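Local coordinates for putative GH105 family protein (Salmonella enterica subsp. enterica serovar Paratyphi A, PDB 3QWT) that is of unproven function but, as a possible GH105 member with an alpha/alpha toroid, is probably a glycoside hydrolase acting on unsaturated uronyl sugars, at residues A[27-32]-A[330-335]; A[114-119]-A[178-183]; A[210-215]-A[269-274]; A[343-348]-A[355-360]. All coordinates share one frame; numbering follows the deposited sequence.

Contact 1. Residues A[27-32]-A[330-335]; sequences KALIQK and KHISPE
Lys32, on helix 23-37, lies across the loop 333-335, while one turn earlier Leu29 meets Ile332. The lysine can be followed outward from CB, which points at the loop. Chi1 is -158°, setting Lys32 CG opposite the backbone N and at 3.7 Å from Glu335 O. Lys32 CD then passes close to the carbonyl one residue back, only 3.1 Å from Pro334 O. The chain bends at chi3 (-52°), so that CE stays near that oxygen instead of running straight on. Lys32 NZ ends 3.8 Å from Pro334 O, too far for a bond, but the two loop carbonyls nearby probably make a mildly favourable setting for an ammonium group. A lysine suits this surface position because its methylenes cover the loop while its charge stays near polar atoms. Leu29 and Ile332 meet tip to tip: CD1 of Leu29 touches Ile332 CG2 at 3.7 Å, and CG and CD2 of Leu29 pack on Ile332 CD1. Within the loop, Ser333 OG accepts from Glu335 N at 3.1 Å, an ST turn in the stretch whose carbonyls face Lys32. The whole joins the N-terminal helix to the loop leaving helix 318-330. Ile332 also rests on Leu373 of helix 363-377, the helix that Ile30 touches through Met370 and Leu377, while Tyr79 of helix 67-83 receives Ile30 and Gln31.

Contact 2. Residues A[114-119]-A[178-183]; sequences PFLTLA and LAKIGK
Two helices of the alpha/alpha toroid, 114-125 and 170-184, pack here with their N-to-C directions only 26° apart. Such nearly parallel running is consistent with helices of the same layer of the barrel. The short segments 114-119 and 178-183 come within 8.9 Å axis to axis, a spacing consistent with the small Ala119 at the interface. Its methyl points at the opposite helix and fits between two side chains: Ala119 CB lies 3.7 Å from Lys180 CG and 4.0 Å from Ile181 CG1. The backbones come near here, with 6.0 Å between Ala119 CA and Ile181 CA, and alanine's single methyl suits the narrow gap. One turn before, Leu116 crosses Lys180 at about a right angle, its CD1 branch resting 3.8 Å from Lys180 CB. In Lys180, chi1 of 168° sets CG opposite the backbone N and against Ala119; beyond CG the bend at chi2 (59°) carries the chain off that methyl, toward Glu123. Ile181 sends its CD1 toward the CB of Phe115 at 4.4 Å, a looser contact that extends the apolar seam; the phenylalanine ring goes on to meet Trp137. Leu116 is further enclosed by Met172 and Leu176 of the partner helix and by Tyr74 of helix 67-83. No hydrogen bond links the segments; hydrocarbon packing holds them. Lysine fits this buried seam because its CB and CG serve as apolar surface, while its ammonium group forms a salt bridge with Glu123 and a cation-pi contact with Tyr120, which should offset the cost of burying the charge.

Contact 3. Residues A[210-215]-A[269-274]; sequences TGLWFH and AALAKC
Leu212 and Ala270 are the interlocking pieces of this contact, where the loop before strand 216-218 lies against the last turn of helix 255-272. The methyl of Ala270 is the bump: it points into a shallow hollow formed by the carbonyl of Thr210, the backbone of Gly211 and the side chain of Leu212. Ala270 CB lies 3.6 Å from Leu212 CG; its 2.9 Å separation from Thr210 O is doubtfully short. Gly211, with phi at 90°, suits the hollow: having no side chain, it can take this backbone shape and lie beside the methyl without crowding. Leu212 supplies the forked bump in return. With CG opposite its own carbonyl carbon (chi1 -59°), Leu212 CD2 enters beside Ala270 to lie 3.8 Å from Leu271 CG. The other branch, Leu212 CD1, extends along the helix end to Cys274 SG at 3.9 Å. An ST turn, Leu212 N to Thr210 OG1 at 3.1 Å, holds the loop in shape, and Asp207 also binds that hydroxyl. Across the segments everything is van der Waals contact: shape, not polar bonding, joins loop to helix, with small alanine and glycine permitting closeness and leucine supplying bulk.

Contact 4. Residues A[343-348]-A[355-360]; sequences FGTGMG and RHIPLT
Phe343 and Pro358 supply the one hydrogen bond across this contact. Phe343 N donates to Pro358 O at 2.8 Å, with an N-H...O angle of 162° and the donor nearly in line with the C=O bond. Proline lacks an N-H but leaves its carbonyl available. Within segment 343-348, Thr345 OG1, opposite its own carbonyl carbon (chi1 -61°), reaches back to donate to Phe343 O at 3.0 Å, tilted 16° from the carbonyl plane. Van der Waals packing comes next. Ile357 points at the other segment and crosses Thr345 obliquely: Ile357 CG2 lies 3.4 Å from the hydroxyl oxygen Thr345 OG1, while Ile357 CD1 meets the methyl Thr345 CG2 at 3.8 Å. A beta-branched isoleucine covers both branches of the threonine. Thr360 runs beside Phe343, Thr360 CG2 touching Phe343 CB at 3.8 Å; its hydroxyl turns instead to Lys60. The ring of Phe343 continues to Phe47. The segments run antiparallel, a pairing that a backbone bond between Thr341 and Thr360 extends, and they flank the short helix 351-355. Thr345 O binds a glycerol, probably from the crystallisation liquor, consistent with these loops bordering a pocket of the kind toroidal glycoside hydrolases form at one end of the barrel.

In the fold
From the N terminus, helix 23-37 opens the loop that contact 1 closes almost 300 residues later, bringing the first helix against the loop after helix 318-330. Nested within it, contact 2 joins helices 114-125 and 170-184, and contact 3, following in series, ties the loop before strand 216-218 to helix 255-272. Those two lie on opposite sides of the chain's centre. Contact 4 opens after contact 1 has closed and spans a short loop around helix 351-355. None of the loops cross. Contacts 3 and 4 touch: His215 CE1 packs 3.3 Å from Gly346 O, uniting distant stretches of loop; other pairs stay apart.

Contact 1. Residues A[27-32]-A[330-335]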
loop_
_atom_site.group_PDB
_atom_site.type_symbol
_atom_site.label_atom_id
_atom_site.label_comp_id
_atom_site.label_asym_id
_atom_site.label_seq_id
_atom_site.Cartn_x
_atom_site.Cartn_y
_atom_site.Cartn_z
ATOM N N LYS A 27 17.845 29.795 32.392
ATOM C CA LYS A 27 16.434 30.141 32.284
ATOM C C LYS A 27 16.173 31.591 32.720
ATOM O O LYS A 27 15.435 32.330 32.054
ATOM C CB LYS A 27 15.577 29.169 33.090
ATOM C CG LYS A 27 15.580 27.763 32.567
ATOM C CD LYS A 27 14.474 26.984 33.244
ATOM C CE LYS A 27 14.330 25.587 32.682
ATOM N NZ LYS A 27 13.342 24.807 33.479
ATOM N N ALA A 28 16.784 31.999 33.827
ATOM C CA ALA A 28 16.591 33.364 34.310
ATOM C C ALA A 28 17.088 34.389 33.289
ATOM O O ALA A 28 16.490 35.445 33.125
ATOM C CB ALA A 28 17.271 33.562 35.655
ATOM N N LEU A 29 18.175 34.061 32.595
ATOM C CA LEU A 29 18.703 34.914 31.531
ATOM C C LEU A 29 17.687 35.020 30.380
ATOM O O LEU A 29 17.372 36.109 29.887
ATOM C CB LEU A 29 20.025 34.330 31.031
ATOM C CG LEU A 29 20.978 35.186 30.194
ATOM C CD1 LEU A 29 21.347 36.477 30.913
ATOM C CD2 LEU A 29 22.229 34.388 29.878
ATOM N N ILE A 30 17.163 33.879 29.956
ATOM C CA ILE A 30 16.166 33.882 28.900
ATOM C C ILE A 30 14.978 34.756 29.299
ATOM O O ILE A 30 14.528 35.588 28.516
ATOM C CB ILE A 30 15.742 32.469 28.552
ATOM C CG1 ILE A 30 16.964 31.712 28.025
ATOM C CG2 ILE A 30 14.629 32.495 27.511
ATOM C CD1 ILE A 30 16.755 30.233 27.800
ATOM N N GLN A 31 14.502 34.604 30.528
ATOM C CA GLN A 31 13.411 35.449 30.997
ATOM C C GLN A 31 13.782 36.926 30.877
ATOM O O GLN A 31 13.026 37.724 30.326
ATOM C CB GLN A 31 12.990 35.084 32.429
ATOM C CG GLN A 31 12.556 33.594 32.628
ATOM C CD GLN A 31 11.329 33.151 31.801
ATOM O OE1 GLN A 31 10.549 33.967 31.306
ATOM N NE2 GLN A 31 11.164 31.844 31.660
ATOM N N LYS A 32 14.960 37.283 31.368
ATOM C CA LYS A 32 15.434 38.668 31.309
ATOM C C LYS A 32 15.526 39.201 29.870
ATOM O O LYS A 32 15.234 40.373 29.589
ATOM C CB LYS A 32 16.800 38.794 32.004
ATOM C CG LYS A 32 17.138 40.199 32.472
ATOM C CD LYS A 32 18.635 40.357 32.732
ATOM C CE LYS A 32 19.189 39.273 33.663
ATOM N NZ LYS A 32 20.682 39.314 33.739
ATOM N N LYS A 330 28.224 36.676 27.852
ATOM C CA LYS A 330 29.018 37.861 28.174
ATOM C C LYS A 330 28.398 39.137 27.619
ATOM O O LYS A 330 28.557 40.215 28.198
ATOM C CB LYS A 330 30.455 37.715 27.661
ATOM C CG LYS A 330 31.477 37.374 28.741
ATOM C CD LYS A 330 31.030 36.173 29.579
ATOM C CE LYS A 330 31.420 34.836 28.944
ATOM N NZ LYS A 330 30.706 33.687 29.573
ATOM N N HIS A 331 27.685 39.017 26.505
ATOM C CA HIS A 331 27.158 40.195 25.827
ATOM C C HIS A 331 25.704 40.509 26.157
ATOM O O HIS A 331 25.101 41.396 25.554
ATOM C CB HIS A 331 27.323 40.067 24.317
ATOM C CG HIS A 331 28.712 40.331 23.840
ATOM N ND1 HIS A 331 29.761 39.476 24.098
ATOM C CD2 HIS A 331 29.228 41.357 23.123
ATOM C CE1 HIS A 331 30.864 39.962 23.555
ATOM N NE2 HIS A 331 30.566 41.103 22.959
ATOM N N ILE A 332 25.133 39.776 27.100
ATOM C CA ILE A 332 23.804 40.106 27.579
ATOM C C ILE A 332 23.912 41.081 28.762
ATOM O O ILE A 332 24.507 40.762 29.795
ATOM C CB ILE A 332 23.027 38.839 27.949
ATOM C CG1 ILE A 332 22.947 37.905 26.732
ATOM C CG2 ILE A 332 21.639 39.191 28.446
ATOM C CD1 ILE A 332 22.121 36.649 26.959
ATOM N N SER A 333 23.367 42.284 28.599
ATOM C CA SER A 333 23.505 43.318 29.628
ATOM C C SER A 333 22.666 42.975 30.864
ATOM O O SER A 333 21.844 42.068 30.822
ATOM C CB SER A 333 23.141 44.696 29.065
ATOM O OG SER A 333 21.799 45.037 29.348
ATOM N N PRO A 334 22.898 43.672 31.988
ATOM C CA PRO A 334 22.124 43.331 33.187
ATOM C C PRO A 334 20.634 43.618 32.994
ATOM O O PRO A 334 19.797 43.056 33.696
ATOM C CB PRO A 334 22.724 44.235 34.266
ATOM C CG PRO A 334 24.094 44.567 33.762
ATOM C CD PRO A 334 23.953 44.659 32.273
ATOM N N GLU A 335 20.311 44.479 32.036
ATOM C CA GLU A 335 18.919 44.759 31.705
ATOM C C GLU A 335 18.347 43.649 30.835
ATOM O O GLU A 335 17.132 43.494 30.746
ATOM C CB GLU A 335 18.788 46.105 30.984
ATOM C CG GLU A 335 19.011 47.325 31.871
ATOM C CD GLU A 335 20.335 47.284 32.616
ATOM O OE1 GLU A 335 20.312 47.094 33.855
ATOM O OE2 GLU A 335 21.395 47.447 31.968
#

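Contact 2. Residues A[114-119]-A[178-183]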
loop_
_atom_site.group_PDB
_atom_site.type_symbol
_atom_site.label_atom_id
_atom_site.label_comp_id
_atom_site.label_asym_id
_atom_site.label_seq_id
_atom_site.Cartn_x
_atom_site.Cartn_y
_atom_site.Cartn_z
ATOM N N PRO A 114 6.222 35.915 10.595
ATOM C CA PRO A 114 5.434 35.475 11.756
ATOM C C PRO A 114 4.551 34.232 11.510
ATOM O O PRO A 114 4.111 33.598 12.465
ATOM C CB PRO A 114 4.569 36.700 12.080
ATOM C CG PRO A 114 5.428 37.871 11.615
ATOM C CD PRO A 114 6.112 37.371 10.362
ATOM N N PHE A 115 4.294 33.875 10.265
ATOM C CA PHE A 115 3.372 32.760 10.044
ATOM C C PHE A 115 3.974 31.391 10.337
ATOM O O PHE A 115 3.249 30.421 10.591
ATOM C CB PHE A 115 2.682 32.871 8.692
ATOM C CG PHE A 115 1.787 34.068 8.608
ATOM C CD1 PHE A 115 0.558 34.063 9.249
ATOM C CD2 PHE A 115 2.209 35.225 7.966
ATOM C CE1 PHE A 115 -0.258 35.178 9.208
ATOM C CE2 PHE A 115 1.398 36.342 7.919
ATOM C CZ PHE A 115 0.162 36.322 8.539
ATOM N N LEU A 116 5.306 31.344 10.358
ATOM C CA LEU A 116 6.024 30.206 10.891
ATOM C C LEU A 116 5.531 29.873 12.309
ATOM O O LEU A 116 5.175 28.734 12.601
ATOM C CB LEU A 116 7.534 30.483 10.885
ATOM C CG LEU A 116 8.416 29.427 11.560
ATOM C CD1 LEU A 116 8.110 28.033 11.053
ATOM C CD2 LEU A 116 9.899 29.747 11.338
ATOM N N THR A 117 5.499 30.871 13.188
ATOM C CA THR A 117 5.096 30.619 14.572
ATOM C C THR A 117 3.599 30.345 14.687
ATOM O O THR A 117 3.161 29.495 15.473
ATOM C CB THR A 117 5.515 31.772 15.481
ATOM O OG1 THR A 117 6.940 31.909 15.425
ATOM C CG2 THR A 117 5.089 31.527 16.922
ATOM N N LEU A 118 2.815 31.056 13.886
ATOM C CA LEU A 118 1.384 30.841 13.873
ATOM C C LEU A 118 1.079 29.402 13.453
ATOM O O LEU A 118 0.160 28.757 13.991
ATOM C CB LEU A 118 0.703 31.816 12.916
ATOM C CG LEU A 118 -0.815 31.814 13.077
ATOM C CD1 LEU A 118 -1.264 32.301 14.475
ATOM C CD2 LEU A 118 -1.477 32.611 11.955
ATOM N N ALA A 119 1.860 28.905 12.498
ATOM C CA ALA A 119 1.662 27.541 12.033
ATOM C C ALA A 119 1.783 26.587 13.206
ATOM O O ALA A 119 0.950 25.707 13.379
ATOM C CB ALA A 119 2.655 27.167 10.907
ATOM N N LEU A 178 6.851 28.651 4.708
ATOM C CA LEU A 178 6.097 27.956 3.664
ATOM C C LEU A 178 6.205 26.435 3.794
ATOM O O LEU A 178 5.213 25.726 3.733
ATOM C CB LEU A 178 6.552 28.397 2.278
ATOM C CG LEU A 178 5.906 27.609 1.147
ATOM C CD1 LEU A 178 4.371 27.814 1.106
ATOM C CD2 LEU A 178 6.550 28.016 -0.158
ATOM N N ALA A 179 7.424 25.948 3.976
ATOM C CA ALA A 179 7.674 24.550 4.303
ATOM C C ALA A 179 6.843 24.079 5.503
ATOM O O ALA A 179 6.208 23.027 5.460
ATOM C CB ALA A 179 9.150 24.355 4.601
ATOM N N LYS A 180 6.849 24.842 6.583
ATOM C CA LYS A 180 6.184 24.356 7.784
ATOM C C LYS A 180 4.686 24.225 7.506
ATOM O O LYS A 180 4.065 23.196 7.814
ATOM C CB LYS A 180 6.467 25.252 8.989
ATOM C CG LYS A 180 5.574 24.978 10.203
ATOM C CD LYS A 180 5.699 23.553 10.712
ATOM C CE LYS A 180 4.980 23.380 12.062
ATOM N NZ LYS A 180 4.989 21.974 12.618
ATOM N N ILE A 181 4.127 25.246 6.871
ATOM C CA ILE A 181 2.701 25.249 6.568
ATOM C C ILE A 181 2.342 24.097 5.633
ATOM O O ILE A 181 1.295 23.473 5.786
ATOM C CB ILE A 181 2.260 26.598 5.952
ATOM C CG1 ILE A 181 2.491 27.716 6.965
ATOM C CG2 ILE A 181 0.790 26.555 5.565
ATOM C CD1 ILE A 181 2.009 29.061 6.501
ATOM N N GLY A 182 3.227 23.817 4.676
ATOM C CA GLY A 182 3.017 22.750 3.716
ATOM C C GLY A 182 2.894 21.409 4.421
ATOM O O GLY A 182 1.973 20.631 4.167
ATOM N N LYS A 183 3.833 21.139 5.318
ATOM C CA LYS A 183 3.740 19.960 6.153
ATOM C C LYS A 183 2.447 19.992 6.982
ATOM O O LYS A 183 1.661 19.047 6.959
ATOM C CB LYS A 183 4.966 19.874 7.045
ATOM C CG LYS A 183 6.239 19.500 6.289
ATOM C CD LYS A 183 6.084 18.089 5.675
ATOM C CE LYS A 183 7.289 17.660 4.858
ATOM N NZ LYS A 183 7.166 16.200 4.532
#

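Contact 3. Residues A[210-215]-A[269-274]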
loop_
_atom_site.group_PDB
_atom_site.type_symbol
_atom_site.label_atom_id
_atom_site.label_comp_id
_atom_site.label_asym_id
_atom_site.label_seq_id
_atom_site.Cartn_x
_atom_site.Cartn_y
_atom_site.Cartn_z
ATOM N N THR A 210 34.697 29.585 -0.356
ATOM C CA THR A 210 34.933 29.688 1.084
ATOM C C THR A 210 33.997 28.843 1.930
ATOM O O THR A 210 34.279 28.587 3.089
ATOM C CB THR A 210 34.787 31.141 1.570
ATOM O OG1 THR A 210 33.424 31.561 1.415
ATOM C CG2 THR A 210 35.676 32.056 0.769
ATOM N N GLY A 211 32.872 28.424 1.366
ATOM C CA GLY A 211 31.887 27.692 2.137
ATOM C C GLY A 211 30.885 28.628 2.782
ATOM O O GLY A 211 29.789 28.219 3.184
ATOM N N LEU A 212 31.254 29.899 2.879
ATOM C CA LEU A 212 30.332 30.901 3.395
ATOM C C LEU A 212 29.424 31.387 2.256
ATOM O O LEU A 212 29.602 30.982 1.105
ATOM C CB LEU A 212 31.107 32.063 4.035
ATOM C CG LEU A 212 32.021 31.617 5.183
ATOM C CD1 LEU A 212 33.025 32.714 5.607
ATOM C CD2 LEU A 212 31.205 31.118 6.380
ATOM N N TRP A 213 28.474 32.265 2.571
ATOM C CA TRP A 213 27.506 32.740 1.583
ATOM C C TRP A 213 27.591 34.239 1.290
ATOM O O TRP A 213 27.940 35.038 2.157
ATOM C CB TRP A 213 26.088 32.448 2.065
ATOM C CG TRP A 213 25.653 31.030 1.905
ATOM C CD1 TRP A 213 26.347 29.913 2.246
ATOM C CD2 TRP A 213 24.388 30.585 1.404
ATOM N NE1 TRP A 213 25.597 28.785 1.963
ATOM C CE2 TRP A 213 24.392 29.176 1.450
ATOM C CE3 TRP A 213 23.259 31.244 0.904
ATOM C CZ2 TRP A 213 23.302 28.410 1.020
ATOM C CZ3 TRP A 213 22.176 30.490 0.480
ATOM C CH2 TRP A 213 22.209 29.079 0.533
ATOM N N PHE A 214 27.231 34.618 0.068
ATOM C CA PHE A 214 27.076 36.021 -0.257
ATOM C C PHE A 214 25.702 36.527 0.168
ATOM O O PHE A 214 24.713 35.788 0.128
ATOM C CB PHE A 214 27.291 36.239 -1.750
ATOM C CG PHE A 214 28.688 35.925 -2.199
ATOM C CD1 PHE A 214 29.757 36.645 -1.703
ATOM C CD2 PHE A 214 28.933 34.895 -3.089
ATOM C CE1 PHE A 214 31.064 36.345 -2.109
ATOM C CE2 PHE A 214 30.233 34.596 -3.492
ATOM C CZ PHE A 214 31.294 35.323 -2.998
ATOM N N HIS A 215 25.630 37.788 0.557
ATOM C CA HIS A 215 24.354 38.326 1.012
ATOM C C HIS A 215 23.277 38.273 -0.077
ATOM O O HIS A 215 22.189 37.736 0.148
ATOM C CB HIS A 215 24.493 39.755 1.556
ATOM C CG HIS A 215 23.221 40.296 2.126
ATOM N ND1 HIS A 215 22.986 41.645 2.284
ATOM C CD2 HIS A 215 22.111 39.661 2.574
ATOM C CE1 HIS A 215 21.783 41.818 2.805
ATOM N NE2 HIS A 215 21.233 40.632 2.992
ATOM N N ALA A 269 32.344 24.563 8.722
ATOM C CA ALA A 269 33.806 24.491 8.668
ATOM C C ALA A 269 34.420 25.868 8.443
ATOM O O ALA A 269 35.418 26.226 9.083
ATOM C CB ALA A 269 34.277 23.496 7.580
ATOM N N ALA A 270 33.834 26.647 7.536
ATOM C CA ALA A 270 34.379 27.976 7.245
ATOM C C ALA A 270 34.188 28.942 8.419
ATOM O O ALA A 270 35.002 29.856 8.643
ATOM C CB ALA A 270 33.780 28.535 5.988
ATOM N N LEU A 271 33.116 28.726 9.169
ATOM C CA LEU A 271 32.802 29.568 10.316
ATOM C C LEU A 271 33.750 29.249 11.454
ATOM O O LEU A 271 34.148 30.129 12.213
ATOM C CB LEU A 271 31.359 29.337 10.771
ATOM C CG LEU A 271 30.272 30.007 9.929
ATOM C CD1 LEU A 271 28.925 29.347 10.163
ATOM C CD2 LEU A 271 30.202 31.509 10.241
ATOM N N ALA A 272 34.112 27.978 11.574
ATOM C CA ALA A 272 35.009 27.569 12.635
ATOM C C ALA A 272 36.285 28.401 12.547
ATOM O O ALA A 272 36.780 28.900 13.567
ATOM C CB ALA A 272 35.319 26.100 12.524
ATOM N N LYS A 273 36.779 28.573 11.319
ATOM C CA LYS A 273 38.067 29.219 11.060
ATOM C C LYS A 273 37.975 30.739 11.097
ATOM O O LYS A 273 38.978 31.444 10.964
ATOM C CB LYS A 273 38.595 28.777 9.694
ATOM C CG LYS A 273 38.873 27.283 9.600
ATOM C CD LYS A 273 39.058 26.819 8.148
ATOM C CE LYS A 273 39.905 27.799 7.337
ATOM N NZ LYS A 273 41.193 28.166 8.009
ATOM N N CYS A 274 36.757 31.219 11.289
ATOM C CA CYS A 274 36.407 32.612 11.127
ATOM C C CYS A 274 36.135 33.227 12.488
ATOM O O CYS A 274 36.023 34.442 12.614
ATOM C CB CYS A 274 35.102 32.687 10.306
ATOM S SG CYS A 274 35.264 33.515 8.724
#

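Contact 4. Residues A[343-348]-A[355-360]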
loop_
_atom_site.group_PDB
_atom_site.type_symbol
_atom_site.label_atom_id
_atom_site.label_comp_id
_atom_site.label_asym_id
_atom_site.label_seq_id
_atom_site.Cartn_x
_atom_site.Cartn_y
_atom_site.Cartn_z
ATOM N N PHE A 343 21.518 46.941 13.401
ATOM C CA PHE A 343 20.179 47.311 12.978
ATOM C C PHE A 343 19.866 46.664 11.638
ATOM O O PHE A 343 20.749 46.097 11.002
ATOM C CB PHE A 343 20.071 48.833 12.890
ATOM C CG PHE A 343 18.726 49.317 12.452
ATOM C CD1 PHE A 343 17.604 49.070 13.226
ATOM C CD2 PHE A 343 18.578 50.010 11.259
ATOM C CE1 PHE A 343 16.355 49.511 12.821
ATOM C CE2 PHE A 343 17.336 50.451 10.848
ATOM C CZ PHE A 343 16.220 50.206 11.634
ATOM N N GLY A 344 18.607 46.736 11.217
ATOM C CA GLY A 344 18.198 46.145 9.955
ATOM C C GLY A 344 19.186 46.498 8.866
ATOM O O GLY A 344 19.568 47.668 8.729
ATOM N N THR A 345 19.609 45.496 8.099
ATOM C CA THR A 345 20.645 45.710 7.085
ATOM C C THR A 345 20.184 45.315 5.681
ATOM O O THR A 345 19.950 44.130 5.400
ATOM C CB THR A 345 21.943 44.920 7.414
ATOM O OG1 THR A 345 22.484 45.361 8.659
ATOM C CG2 THR A 345 22.989 45.097 6.319
ATOM N N GLY A 346 20.076 46.310 4.802
ATOM C CA GLY A 346 19.748 46.084 3.404
ATOM C C GLY A 346 20.894 45.542 2.556
ATOM O O GLY A 346 21.924 45.085 3.072
HETATM N N MSE A 347 20.719 45.582 1.241
HETATM C CA MSE A 347 21.745 45.063 0.353
HETATM C C MSE A 347 22.782 46.140 0.091
HETATM O O MSE A 347 22.447 47.254 -0.329
HETATM C CB MSE A 347 21.148 44.585 -0.968
HETATM C CG MSE A 347 22.191 44.002 -1.905
HETATM SE SE MSE A 347 22.845 42.303 -1.210
HETATM C CE MSE A 347 21.071 41.530 -0.744
ATOM N N GLY A 348 24.041 45.811 0.346
ATOM C CA GLY A 348 25.112 46.768 0.148
ATOM C C GLY A 348 25.680 46.680 -1.249
ATOM O O GLY A 348 25.749 45.595 -1.833
ATOM N N ARG A 355 30.024 47.686 6.958
ATOM C CA ARG A 355 30.894 48.052 8.064
ATOM C C ARG A 355 30.281 49.112 8.973
ATOM O O ARG A 355 30.517 49.095 10.177
ATOM C CB ARG A 355 32.261 48.514 7.549
ATOM C CG ARG A 355 33.070 47.404 6.882
ATOM C CD ARG A 355 34.346 47.949 6.245
ATOM N NE ARG A 355 35.157 46.894 5.635
ATOM C CZ ARG A 355 35.506 46.861 4.348
ATOM N NH1 ARG A 355 35.114 47.826 3.522
ATOM N NH2 ARG A 355 36.247 45.861 3.885
ATOM N N HIS A 356 29.476 50.006 8.407
ATOM C CA HIS A 356 28.950 51.127 9.179
ATOM C C HIS A 356 27.454 51.054 9.545
ATOM O O HIS A 356 26.823 52.078 9.793
ATOM C CB HIS A 356 29.277 52.449 8.478
ATOM C CG HIS A 356 30.719 52.583 8.105
ATOM N ND1 HIS A 356 31.143 52.724 6.801
ATOM C CD2 HIS A 356 31.841 52.580 8.866
ATOM C CE1 HIS A 356 32.461 52.806 6.774
ATOM N NE2 HIS A 356 32.909 52.722 8.013
ATOM N N ILE A 357 26.893 49.849 9.590
ATOM C CA ILE A 357 25.528 49.672 10.080
ATOM C C ILE A 357 25.445 50.031 11.570
ATOM O O ILE A 357 26.250 49.564 12.365
ATOM C CB ILE A 357 25.042 48.207 9.890
ATOM C CG1 ILE A 357 25.037 47.827 8.410
ATOM C CG2 ILE A 357 23.663 48.004 10.496
ATOM C CD1 ILE A 357 23.975 48.527 7.608
ATOM N N PRO A 358 24.453 50.848 11.956
ATOM C CA PRO A 358 24.275 51.225 13.365
ATOM C C PRO A 358 23.981 50.036 14.283
ATOM O O PRO A 358 23.313 49.067 13.874
ATOM C CB PRO A 358 23.046 52.133 13.329
ATOM C CG PRO A 358 22.896 52.543 11.915
ATOM C CD PRO A 358 23.416 51.437 11.092
ATOM N N LEU A 359 24.461 50.126 15.521
ATOM C CA LEU A 359 24.207 49.103 16.531
ATOM C C LEU A 359 23.018 49.469 17.418
ATOM O O LEU A 359 22.870 50.622 17.815
ATOM C CB LEU A 359 25.456 48.898 17.384
ATOM C CG LEU A 359 26.693 48.479 16.595
ATOM C CD1 LEU A 359 27.963 48.682 17.401
ATOM C CD2 LEU A 359 26.572 47.034 16.136
ATOM N N THR A 360 22.170 48.497 17.738
ATOM C CA THR A 360 20.979 48.784 18.544
ATOM C C THR A 360 20.171 47.517 18.810
ATOM O O THR A 360 20.217 46.574 18.031
ATOM C CB THR A 360 20.052 49.817 17.855
ATOM O OG1 THR A 360 19.019 50.231 18.763
ATOM C CG2 THR A 360 19.414 49.213 16.600
#